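Local coordinates for replication initiator A family protein (Staphylococcus aureus CA-347, PDB 4PT7), which probably binds the replication origin of staphylococcal multiresistance plasmids through a winged helix-turn-helix domain and assembles there to initiate replication, at residues Y17-V22 and M36-A41; E27-L32 and D92-Q97; A41-R46 and E73-K78; N61-Y66 and P105-L110. One frame throughout, in Å; residues are numbered along the deposited sequence.

How the interactions relate
The four contacts divide between helix 34-52 (interactions 1 and 3) and the two-stranded sheet (interactions 2 and 4). Interactions 1 and 3 are the buried ones: they share Ala41, use that helix against strand 16-20 and against the end of helix 68-74, and rely on aliphatic packing, with one bridging water in the first and an arginine laid against isoleucine in the second. Interactions 2 and 4 lie nearer the surface and meet at the sheet of strands 95-98 and 107-110. There polar chemistry counts for more, as a water-bridged carboxylate in interaction 2 and as paired backbone bonds in interaction 4. Arg46 and Tyr66 link interactions 3 and 4 directly, whereas interactions 2 and 3 do not touch.

Interaction 1: residues Y17-V22 and M36-A41; sequences YQIPKV and MKIAYA
Two branches of Ile19 reach helix 34-52 because chi1 of -56° turns CG1 anti to the carbonyl carbon and CG2 anti to the backbone N. CG1 then lies 3.6 Å from CB of Ala41, while CG2 meets Lys37 CB at 4.0 Å, the two side chains crossing at about a right angle. With chi2 extended (172°), CD1 of Ile19 reaches CG1 of Ile38, 4.1 Å away. Ala41 is the small residue on which the strand closes in: its methyl CB sits only 3.2 Å from the carbonyl O of Gln18 and also touches CB of Tyr17. At the far end of the strand, the ring of Pro20 meets the Tyr40 ring, CG to CE2 at 3.7 Å. The hydroxyl of Tyr40 is bonded elsewhere, to the backbone O of Met111.

No direct hydrogen bond joins the segments. A single water instead accepts from Gln18 N at 2.7 Å and donates to Ala41 O at the same distance, bridging strand backbone and helix backbone. Strand 16-20 does not belong to the two-stranded sheet of its own chain; Tyr17 to Pro20 pair with an antiparallel strand of the second subunit, and the ring of Tyr17 also meets Phe24 of that subunit edge-to-face. This contact therefore seats a strand that pairs with the second subunit on helix 34-52 of the RepA N-terminal domain. Its chemistry implies a hold made chiefly by apolar packing, with one water-mediated polar link, the water bridging a donor and an acceptor that stand too far apart to bond directly.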
# COMPACT_ATOMS: atom_id res chain seq x y z
N TYR B 17 11.20 13.18 -8.74
CA TYR B 17 11.86 12.43 -7.70
C TYR B 17 12.95 11.77 -8.53
O TYR B 17 12.69 11.31 -9.64
CB TYR B 17 10.93 11.38 -7.10
CG TYR B 17 9.90 11.97 -6.17
CD1 TYR B 17 8.55 11.70 -6.34
CD2 TYR B 17 10.28 12.84 -5.14
CE1 TYR B 17 7.59 12.27 -5.50
CE2 TYR B 17 9.34 13.42 -4.31
CZ TYR B 17 7.99 13.13 -4.49
OH TYR B 17 7.06 13.69 -3.66
N GLN B 18 14.16 11.76 -7.99
CA GLN B 18 15.31 11.20 -8.71
C GLN B 18 15.81 9.87 -8.17
O GLN B 18 16.21 9.77 -7.01
CB GLN B 18 16.48 12.21 -8.68
CG GLN B 18 16.19 13.52 -9.36
CD GLN B 18 17.28 14.57 -9.13
OE1 GLN B 18 17.71 15.25 -10.06
NE2 GLN B 18 17.72 14.70 -7.88
N ILE B 19 15.83 8.87 -9.04
CA ILE B 19 16.32 7.56 -8.64
C ILE B 19 17.67 7.32 -9.29
O ILE B 19 17.83 7.48 -10.50
CB ILE B 19 15.36 6.43 -9.09
CG1 ILE B 19 13.95 6.68 -8.56
CG2 ILE B 19 15.87 5.08 -8.57
CD1 ILE B 19 12.91 5.72 -9.11
N PRO B 20 18.68 6.96 -8.48
CA PRO B 20 20.02 6.70 -9.01
C PRO B 20 19.99 5.60 -10.06
O PRO B 20 19.40 4.53 -9.84
CB PRO B 20 20.80 6.27 -7.76
CG PRO B 20 20.16 7.06 -6.68
CD PRO B 20 18.68 6.95 -7.01
N LYS B 21 20.61 5.85 -11.21
CA LYS B 21 20.66 4.88 -12.30
C LYS B 21 21.36 3.60 -11.87
O LYS B 21 21.05 2.51 -12.36
CB LYS B 21 21.39 5.47 -13.52
CG LYS B 21 20.60 6.55 -14.28
CD LYS B 21 21.20 6.78 -15.67
CE LYS B 21 20.42 7.83 -16.43
NZ LYS B 21 20.98 8.06 -17.81
N VAL B 22 22.30 3.73 -10.94
CA VAL B 22 23.03 2.57 -10.45
C VAL B 22 22.05 1.54 -9.86
O VAL B 22 22.38 0.36 -9.77
CB VAL B 22 24.09 3.01 -9.40
CG1 VAL B 22 23.42 3.58 -8.17
CG2 VAL B 22 25.00 1.84 -9.04
N MET B 36 11.18 0.36 -3.00
CA MET B 36 12.38 0.78 -2.30
C MET B 36 13.11 1.86 -3.10
O MET B 36 13.61 2.84 -2.53
CB MET B 36 13.32 -0.41 -2.11
CG MET B 36 12.94 -1.37 -0.98
SD MET B 36 13.83 -2.93 -1.06
CE MET B 36 12.60 -4.07 -0.40
N LYS B 37 13.22 1.66 -4.41
CA LYS B 37 13.90 2.62 -5.26
C LYS B 37 13.15 3.95 -5.24
O LYS B 37 13.75 5.01 -5.14
CB LYS B 37 14.01 2.08 -6.69
CG LYS B 37 14.93 0.88 -6.81
CD LYS B 37 14.92 0.28 -8.21
CE LYS B 37 15.65 -1.05 -8.21
NZ LYS B 37 15.61 -1.71 -9.53
N ILE B 38 11.83 3.88 -5.35
CA ILE B 38 11.01 5.08 -5.33
C ILE B 38 11.07 5.76 -3.96
O ILE B 38 11.32 6.96 -3.87
CB ILE B 38 9.56 4.73 -5.74
CG1 ILE B 38 9.54 4.41 -7.24
CG2 ILE B 38 8.61 5.87 -5.41
CD1 ILE B 38 8.23 3.85 -7.75
N ALA B 39 10.88 4.98 -2.90
CA ALA B 39 10.94 5.52 -1.54
C ALA B 39 12.28 6.25 -1.34
O ALA B 39 12.32 7.33 -0.77
CB ALA B 39 10.80 4.41 -0.51
N TYR B 40 13.36 5.63 -1.81
CA TYR B 40 14.68 6.23 -1.67
C TYR B 40 14.68 7.61 -2.32
O TYR B 40 15.15 8.59 -1.74
CB TYR B 40 15.74 5.35 -2.34
CG TYR B 40 17.14 5.93 -2.28
CD1 TYR B 40 18.02 5.60 -1.24
CD2 TYR B 40 17.57 6.84 -3.25
CE1 TYR B 40 19.30 6.18 -1.17
CE2 TYR B 40 18.84 7.42 -3.19
CZ TYR B 40 19.69 7.09 -2.14
OH TYR B 40 20.92 7.68 -2.06
N ALA B 41 14.12 7.68 -3.53
CA ALA B 41 14.08 8.94 -4.26
C ALA B 41 13.24 10.00 -3.55
O ALA B 41 13.57 11.18 -3.57
CB ALA B 41 13.56 8.71 -5.67
O HOH W 1 14.66 12.72 -5.50

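Interaction 2: residues E27-L32 and D92-Q97; sequences ENYKNL and DGLLIQ
Asp92 and Leu94 receive the side chains of the loop 27-32, and the apolar contacts centre on Leu94. Its CD1 lies 3.7 Å from CD1 of Leu32 and 3.8 Å from CE2 of Tyr29, while CD2 comes alongside the phenol, 3.8 Å from Tyr29 OH. That hydroxyl takes its polar partner outside the contact, at Ile114 N. Asp92 packs as well: CB and OD1 of Asp92 approach CD2 of Tyr29, OD1 at 3.9 Å, the carboxylate plane turned 86° from the ring, and OD1 sits 3.4 Å from the methyl CD2 of Leu32. The carbonyl O of Asp92 lies at the ring edge, near its plane.

The setting is the junction between helix 79-91 and the first strand of the wing expected of a winged helix-turn-helix. Gly93, with positive phi, closes a Schellman motif that ends the helix, so the chain turns into strand 95-98, while on the other segment Tyr29 to Leu32 form a type I beta turn.

Polar contact between the segments is carried by water. One molecule accepts from Asn31 N at 2.9 Å and lies within hydrogen-bonding distance of Asn28 O (2.7 Å) and Asp92 OD1 (3.1 Å), linking the turn to the carboxylate.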
# COMPACT_ATOMS: atom_id res chain seq x y z
N GLU B 27 24.48 -4.80 -9.78
CA GLU B 27 23.88 -6.03 -9.29
C GLU B 27 23.88 -6.00 -7.77
O GLU B 27 23.27 -6.85 -7.12
CB GLU B 27 24.67 -7.24 -9.80
CG GLU B 27 23.96 -8.02 -10.89
CD GLU B 27 23.62 -7.18 -12.11
OE1 GLU B 27 22.76 -6.27 -12.00
OE2 GLU B 27 24.21 -7.41 -13.19
N ASN B 28 24.55 -5.00 -7.21
CA ASN B 28 24.61 -4.85 -5.77
C ASN B 28 23.28 -4.34 -5.25
O ASN B 28 23.06 -4.29 -4.04
CB ASN B 28 25.72 -3.89 -5.38
CG ASN B 28 27.08 -4.42 -5.72
OD1 ASN B 28 27.55 -5.40 -5.13
ND2 ASN B 28 27.74 -3.79 -6.70
N TYR B 29 22.40 -3.95 -6.16
CA TYR B 29 21.08 -3.43 -5.79
C TYR B 29 19.96 -4.20 -6.47
O TYR B 29 18.85 -3.70 -6.62
CB TYR B 29 20.97 -1.95 -6.17
CG TYR B 29 21.97 -1.09 -5.45
CD1 TYR B 29 22.92 -0.37 -6.16
CD2 TYR B 29 21.96 -0.98 -4.06
CE1 TYR B 29 23.86 0.43 -5.52
CE2 TYR B 29 22.90 -0.19 -3.40
CZ TYR B 29 23.84 0.52 -4.14
OH TYR B 29 24.76 1.32 -3.51
N LYS B 30 20.27 -5.43 -6.87
CA LYS B 30 19.29 -6.27 -7.53
C LYS B 30 18.19 -6.70 -6.56
O LYS B 30 17.11 -7.12 -6.99
CB LYS B 30 19.97 -7.49 -8.15
CG LYS B 30 20.59 -8.45 -7.14
CD LYS B 30 21.32 -9.61 -7.83
CE LYS B 30 21.73 -10.69 -6.82
NZ LYS B 30 22.64 -10.20 -5.73
N ASN B 31 18.45 -6.60 -5.26
CA ASN B 31 17.46 -6.98 -4.24
C ASN B 31 16.43 -5.88 -3.96
O ASN B 31 15.42 -6.13 -3.31
CB ASN B 31 18.18 -7.35 -2.94
CG ASN B 31 18.99 -8.64 -3.07
OD1 ASN B 31 20.08 -8.73 -2.46
ND2 ASN B 31 18.52 -9.57 -3.79
N LEU B 32 16.69 -4.67 -4.45
CA LEU B 32 15.77 -3.57 -4.23
C LEU B 32 14.51 -3.74 -5.07
O LEU B 32 14.57 -4.13 -6.24
CB LEU B 32 16.42 -2.22 -4.58
CG LEU B 32 17.59 -1.71 -3.74
CD1 LEU B 32 17.95 -0.30 -4.21
CD2 LEU B 32 17.22 -1.68 -2.26
N ASP B 92 21.12 -2.77 2.08
CA ASP B 92 22.00 -2.38 0.99
C ASP B 92 22.83 -1.15 1.32
O ASP B 92 23.41 -0.51 0.44
CB ASP B 92 21.17 -2.17 -0.29
CG ASP B 92 20.93 -3.47 -1.04
OD1 ASP B 92 19.98 -3.56 -1.85
OD2 ASP B 92 21.73 -4.41 -0.84
N GLY B 93 22.91 -0.83 2.61
CA GLY B 93 23.69 0.31 3.05
C GLY B 93 23.19 1.65 2.56
O GLY B 93 23.93 2.63 2.58
N LEU B 94 21.94 1.72 2.13
CA LEU B 94 21.38 2.98 1.64
C LEU B 94 20.68 3.75 2.75
O LEU B 94 20.27 4.91 2.55
CB LEU B 94 20.40 2.72 0.49
CG LEU B 94 21.04 2.04 -0.72
CD1 LEU B 94 19.97 1.68 -1.75
CD2 LEU B 94 22.08 3.00 -1.33
N LEU B 95 20.55 3.13 3.91
CA LEU B 95 19.86 3.76 5.03
C LEU B 95 20.44 3.31 6.36
O LEU B 95 20.66 2.11 6.57
CB LEU B 95 18.37 3.40 4.99
CG LEU B 95 17.47 4.00 6.08
CD1 LEU B 95 17.36 5.49 5.85
CD2 LEU B 95 16.09 3.36 6.02
N ILE B 96 20.68 4.27 7.25
CA ILE B 96 21.20 3.97 8.58
C ILE B 96 20.09 4.33 9.56
O ILE B 96 19.49 5.40 9.46
CB ILE B 96 22.44 4.82 8.93
CG1 ILE B 96 23.60 4.48 7.99
CG2 ILE B 96 22.84 4.57 10.39
CD1 ILE B 96 24.00 3.02 8.00
N GLN B 97 19.82 3.44 10.50
CA GLN B 97 18.76 3.66 11.47
C GLN B 97 19.26 3.57 12.91
O GLN B 97 19.73 2.52 13.35
CB GLN B 97 17.64 2.64 11.24
CG GLN B 97 16.36 2.92 12.01
CD GLN B 97 15.21 1.99 11.61
OE1 GLN B 97 14.08 2.17 12.05
NE2 GLN B 97 15.51 1.00 10.77
O HOH W 2 20.85 -5.85 -3.76

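Interaction 3: residues A41-R46 and E73-K78; sequences AILRDR and EILNCK
Helix 34-52 presents one side, through Ile42, Leu43 and Arg46, to the last turn of helix 68-74, and the backbones come nearest at Ile42 and Leu75, whose CA atoms are 7.2 Å apart. Asn76 takes positive phi (44°) as the C-prime residue of a Schellman motif that ends helix 68-74, closed by Cys77 N to Met72 O and, weakly, by Asn76 N to Glu73 O. The chain is thereby turned toward helix 79-91, with Lys78 at its N-cap position.

Ile74 carries the contact with both of its branches. CG2 meets CG2 of Ile42 at 3.8 Å, the two side chains sliding past each other in opposite directions. The other branch, CG1 and CD1, reaches Arg46: CD1 rests over one face of the guanidinium, 3.7 Å from CZ and offset toward the rim of the group. A bend at chi2 (-87°) folds the arginine chain so that its flat end meets the isoleucine. Beside this pair, CD2 of Leu75 touches CG2 of Ile42 at 4.1 Å and CD2 of Leu43 at 4.3 Å. No hydrogen bond crosses between the segments; Arg46 spends its polar end elsewhere, with NH1 bonded to Tyr66 OH and in a salt bridge to Asp129 of the second subunit.

The contact thus packs helix 34-52 on the end of helix 68-74, which with helix 79-91 probably forms the helix-turn-helix. Leu43 continues from it to Leu110 of strand 107-110, and strand 16-20 packs on another side of the same helix, where Asp45 touches Tyr17.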
# COMPACT_ATOMS: atom_id res chain seq x y z
N ALA B 41 14.12 7.68 -3.53
CA ALA B 41 14.08 8.94 -4.26
C ALA B 41 13.24 10.00 -3.55
O ALA B 41 13.57 11.18 -3.57
CB ALA B 41 13.56 8.71 -5.67
N ILE B 42 12.15 9.57 -2.91
CA ILE B 42 11.30 10.51 -2.18
C ILE B 42 12.03 11.02 -0.94
O ILE B 42 11.98 12.22 -0.65
CB ILE B 42 9.96 9.86 -1.78
CG1 ILE B 42 9.18 9.48 -3.04
CG2 ILE B 42 9.17 10.82 -0.90
CD1 ILE B 42 7.79 8.93 -2.77
N LEU B 43 12.71 10.14 -0.22
CA LEU B 43 13.44 10.59 0.96
C LEU B 43 14.59 11.52 0.56
O LEU B 43 14.94 12.44 1.30
CB LEU B 43 13.97 9.40 1.76
CG LEU B 43 12.92 8.53 2.45
CD1 LEU B 43 13.59 7.35 3.16
CD2 LEU B 43 12.14 9.36 3.45
N ARG B 44 15.16 11.29 -0.62
CA ARG B 44 16.26 12.10 -1.13
C ARG B 44 15.77 13.54 -1.29
O ARG B 44 16.46 14.49 -0.92
CB ARG B 44 16.75 11.55 -2.47
CG ARG B 44 17.78 12.42 -3.16
CD ARG B 44 18.19 11.86 -4.50
NE ARG B 44 19.64 11.77 -4.54
CZ ARG B 44 20.44 12.76 -4.88
NH1 ARG B 44 21.75 12.58 -4.86
NH2 ARG B 44 19.94 13.92 -5.29
N ASP B 45 14.58 13.68 -1.86
CA ASP B 45 13.98 14.98 -2.07
C ASP B 45 13.69 15.62 -0.71
O ASP B 45 13.71 16.84 -0.58
CB ASP B 45 12.68 14.81 -2.86
CG ASP B 45 11.96 16.13 -3.09
OD1 ASP B 45 12.40 16.91 -3.96
OD2 ASP B 45 10.96 16.39 -2.39
N ARG B 46 13.43 14.80 0.31
CA ARG B 46 13.13 15.33 1.64
C ARG B 46 14.33 15.96 2.35
O ARG B 46 14.15 16.74 3.27
CB ARG B 46 12.54 14.22 2.53
CG ARG B 46 11.05 14.08 2.42
CD ARG B 46 10.32 15.00 3.37
NE ARG B 46 8.94 15.16 2.94
CZ ARG B 46 7.98 15.72 3.67
NH1 ARG B 46 8.24 16.19 4.88
NH2 ARG B 46 6.76 15.82 3.16
N GLU B 73 2.99 8.65 5.75
CA GLU B 73 2.32 9.70 5.00
C GLU B 73 3.21 10.18 3.85
O GLU B 73 2.73 10.40 2.74
CB GLU B 73 2.01 10.88 5.91
CG GLU B 73 1.24 11.98 5.21
CD GLU B 73 1.55 13.35 5.78
OE1 GLU B 73 2.62 13.91 5.44
OE2 GLU B 73 0.72 13.86 6.57
N ILE B 74 4.51 10.33 4.13
CA ILE B 74 5.45 10.80 3.12
C ILE B 74 5.61 9.81 1.96
O ILE B 74 5.66 10.20 0.80
CB ILE B 74 6.85 11.08 3.73
CG1 ILE B 74 6.79 12.28 4.68
CG2 ILE B 74 7.86 11.35 2.63
CD1 ILE B 74 8.07 12.52 5.47
N LEU B 75 5.70 8.52 2.30
CA LEU B 75 5.85 7.45 1.32
C LEU B 75 4.50 6.88 0.91
O LEU B 75 4.44 5.94 0.10
CB LEU B 75 6.73 6.33 1.92
CG LEU B 75 8.08 6.78 2.49
CD1 LEU B 75 8.84 5.59 3.09
CD2 LEU B 75 8.88 7.42 1.37
N ASN B 76 3.43 7.44 1.46
CA ASN B 76 2.08 6.99 1.16
C ASN B 76 1.97 5.47 1.16
O ASN B 76 1.59 4.86 0.16
CB ASN B 76 1.64 7.55 -0.19
CG ASN B 76 0.22 7.13 -0.56
OD1 ASN B 76 -0.68 7.14 0.28
ND2 ASN B 76 0.01 6.77 -1.83
N CYS B 77 2.28 4.84 2.29
CA CYS B 77 2.22 3.39 2.41
C CYS B 77 1.78 2.94 3.81
O CYS B 77 1.67 3.77 4.72
CB CYS B 77 3.60 2.79 2.12
SG CYS B 77 4.83 3.27 3.35
N LYS B 78 1.54 1.64 3.97
CA LYS B 78 1.11 1.11 5.25
C LYS B 78 2.29 0.69 6.14
O LYS B 78 3.42 0.64 5.67

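Interaction 4: residues N61-Y66 and P105-L110; sequences NIYFVY and PNILYL
Phe64 and Leu108 form a single antiparallel bridge by which the chain before helix 68-74 docks on strand 107-110, the second strand of the probable wing. They are a hydrogen-bonded pair. Phe64 N donates to Leu108 O at 2.7 Å, in the carbonyl plane, and Leu108 N returns a bond to Phe64 O at 3.0 Å, tilted somewhat from its carbonyl plane but nearly straight at the hydrogen (168°). The CA of Ile107 adds a CA-H...O contact to the same Phe64 oxygen.

Aromatic packing lies next to the bridge. With CG of Tyr63 set between its backbone N and carbonyl carbon (chi1 61°), the side chain runs beside that of Tyr109, pointing the same way, with ring planes 61° apart. CB of Tyr63 stands over the Tyr109 face in a CH-pi contact, 3.7 Å from the ring centroid, and the Tyr63 edge turns toward that face in an offset edge-to-face pair with centroids 5.6 Å apart. CG2 of Ile107 touches CD1 of Tyr63 at 4.1 Å. The Phe64 ring meets Leu110, CE1 to CB at 4.1 Å, and also packs on Arg46.

Beyond the bridge, water replaces direct pairing. Ile62 O receives bonds from two waters, one of which accepts from Leu110 N at 2.9 Å while the other donates to Leu110 O. Strand 107-110 uses its other edge for strand 95-98, where Tyr109 bonds to Ile96. The chemistry implies that two backbone bonds set the register while aromatic and aliphatic packing fills the contact, and ordered water extends the pairing where the backbones separate.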
# COMPACT_ATOMS: atom_id res chain seq x y z
N ASN B 61 26.23 15.89 8.68
CA ASN B 61 25.40 14.88 8.04
C ASN B 61 23.91 15.17 8.21
O ASN B 61 23.46 15.49 9.32
CB ASN B 61 25.72 13.49 8.61
CG ASN B 61 27.17 13.11 8.40
OD1 ASN B 61 27.77 13.40 7.36
ND2 ASN B 61 27.75 12.44 9.40
N ILE B 62 23.16 15.06 7.12
CA ILE B 62 21.72 15.31 7.12
C ILE B 62 20.95 14.05 7.51
O ILE B 62 21.20 12.97 6.97
CB ILE B 62 21.24 15.79 5.72
CG1 ILE B 62 22.11 16.97 5.25
CG2 ILE B 62 19.79 16.24 5.79
CD1 ILE B 62 21.92 17.34 3.78
N TYR B 63 20.00 14.19 8.43
CA TYR B 63 19.22 13.05 8.89
C TYR B 63 17.73 13.35 9.01
O TYR B 63 17.29 14.48 8.79
CB TYR B 63 19.77 12.57 10.25
CG TYR B 63 19.70 13.62 11.34
CD1 TYR B 63 18.51 13.87 12.02
CD2 TYR B 63 20.82 14.40 11.67
CE1 TYR B 63 18.43 14.86 13.00
CE2 TYR B 63 20.74 15.39 12.65
CZ TYR B 63 19.54 15.61 13.31
OH TYR B 63 19.46 16.60 14.28
N PHE B 64 16.96 12.32 9.33
CA PHE B 64 15.51 12.44 9.49
C PHE B 64 15.11 12.09 10.92
O PHE B 64 15.70 11.19 11.54
CB PHE B 64 14.77 11.51 8.53
CG PHE B 64 14.99 11.82 7.09
CD1 PHE B 64 15.60 10.90 6.25
CD2 PHE B 64 14.55 13.04 6.57
CE1 PHE B 64 15.79 11.19 4.90
CE2 PHE B 64 14.73 13.33 5.22
CZ PHE B 64 15.35 12.41 4.38
N VAL B 65 14.09 12.79 11.42
CA VAL B 65 13.57 12.57 12.76
C VAL B 65 12.06 12.40 12.62
O VAL B 65 11.30 12.88 13.45
CB VAL B 65 13.83 13.78 13.68
CG1 VAL B 65 13.62 13.37 15.13
CG2 VAL B 65 15.21 14.32 13.47
N TYR B 66 11.64 11.74 11.55
CA TYR B 66 10.22 11.54 11.31
C TYR B 66 9.66 10.31 12.03
O TYR B 66 10.33 9.27 12.13
CB TYR B 66 9.96 11.41 9.81
CG TYR B 66 10.12 12.69 9.01
CD1 TYR B 66 10.98 12.75 7.91
CD2 TYR B 66 9.35 13.82 9.30
CE1 TYR B 66 11.07 13.89 7.12
CE2 TYR B 66 9.43 14.97 8.51
CZ TYR B 66 10.29 15.00 7.42
OH TYR B 66 10.37 16.12 6.63
N PRO B 105 10.92 9.07 17.90
CA PRO B 105 11.21 8.69 16.51
C PRO B 105 12.67 8.30 16.31
O PRO B 105 13.58 8.97 16.80
CB PRO B 105 10.84 9.95 15.73
CG PRO B 105 9.70 10.50 16.52
CD PRO B 105 10.20 10.36 17.94
N ASN B 106 12.89 7.22 15.57
CA ASN B 106 14.24 6.77 15.30
C ASN B 106 14.95 7.75 14.38
O ASN B 106 14.31 8.44 13.59
CB ASN B 106 14.22 5.38 14.65
CG ASN B 106 13.60 4.32 15.55
OD1 ASN B 106 13.98 4.18 16.72
ND2 ASN B 106 12.64 3.58 15.01
N ILE B 107 16.26 7.83 14.50
CA ILE B 107 17.05 8.72 13.66
C ILE B 107 17.42 7.96 12.40
O ILE B 107 18.04 6.91 12.47
CB ILE B 107 18.36 9.15 14.36
CG1 ILE B 107 18.05 9.78 15.71
CG2 ILE B 107 19.11 10.14 13.49
CD1 ILE B 107 17.15 11.00 15.60
N LEU B 108 17.00 8.48 11.24
CA LEU B 108 17.30 7.85 9.96
C LEU B 108 18.28 8.68 9.14
O LEU B 108 18.09 9.89 8.96
CB LEU B 108 16.02 7.63 9.14
CG LEU B 108 15.15 6.40 9.42
CD1 LEU B 108 14.67 6.44 10.85
CD2 LEU B 108 13.96 6.38 8.46
N TYR B 109 19.32 8.03 8.64
CA TYR B 109 20.33 8.68 7.81
C TYR B 109 20.26 8.06 6.42
O TYR B 109 20.56 6.88 6.26
CB TYR B 109 21.75 8.47 8.34
CG TYR B 109 22.14 9.34 9.50
CD1 TYR B 109 21.99 8.90 10.81
CD2 TYR B 109 22.69 10.61 9.29
CE1 TYR B 109 22.38 9.70 11.89
CE2 TYR B 109 23.08 11.41 10.36
CZ TYR B 109 22.93 10.95 11.65
OH TYR B 109 23.31 11.74 12.71
N LEU B 110 19.87 8.86 5.43
CA LEU B 110 19.82 8.36 4.07
C LEU B 110 21.29 8.38 3.64
O LEU B 110 22.03 9.27 4.04
CB LEU B 110 19.02 9.30 3.17
CG LEU B 110 18.03 8.68 2.19
CD1 LEU B 110 17.99 9.53 0.93
CD2 LEU B 110 18.41 7.26 1.85
O HOH W 3 19.08 11.60 5.88
O HOH W 4 22.90 11.45 5.49